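Local structure of D-threo-3-hydroxyaspartate dehydratase (Delftia, 3WQC) at residues Ala272-His277 against Thr353-Leu358. The protein catalyses the pyridoxal phosphate-dependent deamination of D-threo-3-hydroxyaspartate to oxaloacetate and ammonia, and also acts on D-serine and on two L-3-hydroxyaspartates. Residues are numbered along the deposited sequence; the frame is centred on the assembly and turned at random.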
ATOM      1  N   ALA B 272     -10.469   4.993  12.675  1.00 14.56           N
ATOM      2  CA  ALA B 272      -9.951   3.789  13.274  1.00 14.51           C
ATOM      3  C   ALA B 272     -10.663   3.579  14.578  1.00 15.86           C
ATOM      4  O   ALA B 272     -11.101   4.558  15.177  1.00 18.35           O
ATOM      5  CB  ALA B 272      -8.425   3.923  13.518  1.00 16.72           C
ATOM      6  N   THR B 273     -10.712   2.353  15.031  1.00 16.03           N
ATOM      7  CA  THR B 273     -11.241   2.028  16.356  1.00 17.63           C
ATOM      8  C   THR B 273     -10.157   1.521  17.281  1.00 14.79           C
ATOM      9  O   THR B 273      -9.283   0.694  16.850  1.00 17.49           O
ATOM     10  CB  THR B 273     -12.323   0.888  16.212  1.00 19.53           C
ATOM     11  OG1 THR B 273     -13.402   1.394  15.425  1.00 18.04           O
ATOM     12  CG2 THR B 273     -12.938   0.492  17.551  1.00 22.46           C
ATOM     13  N   VAL B 274     -10.244   1.890  18.602  1.00 16.26           N
ATOM     14  CA  VAL B 274      -9.352   1.305  19.564  1.00 16.68           C
ATOM     15  C   VAL B 274      -9.832  -0.140  19.911  1.00 16.72           C
ATOM     16  O   VAL B 274     -11.019  -0.339  20.276  1.00 19.10           O
ATOM     17  CB  VAL B 274      -9.381   2.160  20.855  1.00 17.59           C
ATOM     18  CG1 VAL B 274      -8.523   1.436  21.925  1.00 19.82           C
ATOM     19  CG2 VAL B 274      -8.734   3.532  20.567  1.00 20.88           C
ATOM     20  N   ILE B 275      -8.962  -1.143  19.712  1.00 16.77           N
ATOM     21  CA  ILE B 275      -9.322  -2.517  19.925  1.00 16.74           C
ATOM     22  C   ILE B 275      -8.542  -3.180  21.083  1.00 18.00           C
ATOM     23  O   ILE B 275      -8.796  -4.343  21.434  1.00 21.63           O
ATOM     24  CB  ILE B 275      -9.118  -3.360  18.623  1.00 17.33           C
ATOM     25  CG1 ILE B 275      -7.649  -3.288  18.162  1.00 17.83           C
ATOM     26  CG2 ILE B 275     -10.054  -2.851  17.522  1.00 19.69           C
ATOM     27  CD1 ILE B 275      -7.315  -4.261  16.988  1.00 17.82           C
ATOM     28  N   GLY B 276      -7.656  -2.438  21.742  1.00 21.12           N
ATOM     29  CA  GLY B 276      -6.919  -3.041  22.859  1.00 21.77           C
ATOM     30  C   GLY B 276      -5.896  -2.083  23.403  1.00 19.71           C
ATOM     31  O   GLY B 276      -5.802  -0.939  22.921  1.00 20.51           O
ATOM     32  N   HIS B 277      -5.160  -2.527  24.434  1.00 20.89           N
ATOM     33  CA  HIS B 277      -4.094  -1.748  25.032  1.00 21.98           C
ATOM     34  C   HIS B 277      -2.916  -2.606  25.483  1.00 23.67           C
ATOM     35  O   HIS B 277      -3.066  -3.826  25.726  1.00 27.23           O
ATOM     36  CB  HIS B 277      -4.625  -1.034  26.285  1.00 21.11           C
ATOM     37  CG  HIS B 277      -5.784  -0.127  26.027  1.00 24.49           C
ATOM     38  ND1 HIS B 277      -7.112  -0.539  26.031  1.00 24.40           N
ATOM     39  CD2 HIS B 277      -5.793   1.178  25.604  1.00 23.41           C
ATOM     40  CE1 HIS B 277      -7.910   0.507  25.713  1.00 28.41           C
ATOM     41  NE2 HIS B 277      -7.105   1.556  25.425  1.00 27.51           N
ATOM     42  N   THR B 353     -13.330   3.360  21.261  1.00 23.01           N
ATOM     43  CA  THR B 353     -13.161   4.801  20.857  1.00 24.64           C
ATOM     44  C   THR B 353     -12.793   4.881  19.381  1.00 19.07           C
ATOM     45  O   THR B 353     -11.947   4.071  18.912  1.00 22.50           O
ATOM     46  CB  THR B 353     -12.005   5.467  21.647  1.00 24.80           C
ATOM     47  OG1 THR B 353     -12.289   5.376  23.013  1.00 30.27           O
ATOM     48  CG2 THR B 353     -11.785   6.963  21.274  1.00 29.02           C
ATOM     49  N   ARG B 354     -13.472   5.775  18.690  1.00 18.71           N
ATOM     50  CA  ARG B 354     -13.122   6.063  17.268  1.00 20.52           C
ATOM     51  C   ARG B 354     -12.221   7.272  17.193  1.00 19.64           C
ATOM     52  O   ARG B 354     -12.472   8.329  17.864  1.00 23.37           O
ATOM     53  CB  ARG B 354     -14.373   6.326  16.451  1.00 24.50           C
ATOM     54  CG  ARG B 354     -15.142   5.059  16.274  1.00 22.59           C
ATOM     55  CD  ARG B 354     -16.385   5.222  15.481  1.00 29.54           C
ATOM     56  NE  ARG B 354     -16.781   3.814  15.296  1.00 30.39           N
ATOM     57  CZ  ARG B 354     -17.186   3.251  14.167  1.00 21.93           C
ATOM     58  NH1 ARG B 354     -17.452   3.996  13.122  1.00 21.35           N
ATOM     59  NH2 ARG B 354     -17.414   1.935  14.153  1.00 25.52           N
ATOM     60  N   LEU B 355     -11.190   7.175  16.359  1.00 18.25           N
ATOM     61  CA  LEU B 355     -10.163   8.241  16.197  1.00 18.60           C
ATOM     62  C   LEU B 355      -9.998   8.456  14.692  1.00 19.32           C
ATOM     63  O   LEU B 355     -10.483   7.659  13.889  1.00 17.68           O
ATOM     64  CB  LEU B 355      -8.837   7.750  16.741  1.00 20.86           C
ATOM     65  CG  LEU B 355      -8.792   7.488  18.218  1.00 23.18           C
ATOM     66  CD1 LEU B 355      -7.497   6.807  18.585  1.00 22.09           C
ATOM     67  CD2 LEU B 355      -9.041   8.797  19.001  1.00 24.82           C
ATOM     68  N   ARG B 356      -9.338   9.525  14.283  1.00 17.87           N
ATOM     69  CA  ARG B 356      -9.041   9.734  12.866  1.00 16.92           C
ATOM     70  C   ARG B 356      -7.521   9.932  12.767  1.00 17.70           C
ATOM     71  O   ARG B 356      -6.948  10.682  13.532  1.00 21.06           O
ATOM     72  CB  ARG B 356      -9.848  10.954  12.336  1.00 17.93           C
ATOM     73  CG  ARG B 356     -11.311  10.517  12.204  1.00 18.52           C
ATOM     74  CD  ARG B 356     -12.222  11.714  12.058  1.00 19.63           C
ATOM     75  NE  ARG B 356     -12.107  12.410  10.772  1.00 18.92           N
ATOM     76  CZ  ARG B 356     -12.872  13.465  10.469  1.00 18.14           C
ATOM     77  NH1 ARG B 356     -12.721  14.042   9.275  1.00 21.47           N
ATOM     78  NH2 ARG B 356     -13.745  13.977  11.369  1.00 21.78           N
ATOM     79  N   ILE B 357      -6.898   9.322  11.791  1.00 16.50           N
ATOM     80  CA  ILE B 357      -5.431   9.400  11.709  1.00 16.15           C
ATOM     81  C   ILE B 357      -5.036  10.152  10.447  1.00 15.87           C
ATOM     82  O   ILE B 357      -5.514   9.820   9.327  1.00 16.38           O
ATOM     83  CB  ILE B 357      -4.778   7.994  11.653  1.00 15.11           C
ATOM     84  CG1 ILE B 357      -5.370   6.969  12.694  1.00 18.46           C
ATOM     85  CG2 ILE B 357      -3.273   8.055  11.606  1.00 16.10           C
ATOM     86  CD1 ILE B 357      -5.144   7.472  14.113  1.00 21.12           C
ATOM     87  N   LEU B 358      -4.270  11.238  10.591  1.00 15.47           N
ATOM     88  CA  LEU B 358      -3.809  11.936   9.385  1.00 15.30           C
ATOM     89  C   LEU B 358      -2.618  11.178   8.802  1.00 14.32           C
ATOM     90  O   LEU B 358      -1.695  10.805   9.535  1.00 15.64           O
ATOM     91  CB  LEU B 358      -3.335  13.401   9.703  1.00 17.24           C
ATOM     92  CG  LEU B 358      -4.421  14.293  10.371  1.00 16.95           C
ATOM     93  CD1 LEU B 358      -3.775  15.672  10.697  1.00 20.09           C
ATOM     94  CD2 LEU B 358      -5.639  14.355   9.451  1.00 20.16           C
TER
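Ala-272 and Leu-355 form an antiparallel hydrogen-bonded pair that uses the N and O of both residues. Leu-355 N donates to Ala-272 O at 2.9 Å, in the carbonyl plane. The return bond, Ala-272 N to Leu-355 O, is also 2.9 Å, but its donor stands 29° out of the Leu-355 carbonyl plane. A third bond runs from Val-274 N to Thr-353 O at 2.8 Å, almost in line with the carbonyl. Two CA-H...O contacts add to these: Arg-354 CA lies 3.3 Å from Ala-272 O, and Thr-273 CA lies 3.3 Å from Thr-353 O. Ala-272 O and Thr-353 O thus each take one N-H and one CA-H.

The contact joins two neighbouring strands of the mixed beta sheet in the C-terminal domain, away from the pyridoxal phosphate. Further along strand 268-278 is a classic beta bulge, where Ile-275 and Gly-276 both face Ile-285.

Thr-273 and Arg-354 are the non-hydrogen-bonded pair. Their side chains cross at a slant, with Thr-273 OG1 4.1 Å from Arg-354 CG. Other polar groups bond elsewhere: Thr-273 N to Asp-287 OD1, Thr-273 OG1 with Thr-20 OG1, Arg-354 NH1 to the carbonyls of Leu-15 and Leu-18, and Thr-353 OG1 to Pro-350 O. His-100 of the second subunit packs on both Thr-273 and Arg-354.

Ala-272 and Leu-355 turn to the other face. With CG1 anti to the backbone N (chi1 174°), Val-274 CG2 lies on the N side and reaches Leu-355 CD1 at 4.0 Å. The Val-274 and Thr-353 side chains lie side by side, pointing the same way, with CG2 against Thr-353 CB. Ala-272 CB meets Ile-357 CG1 more loosely, at 4.4 Å.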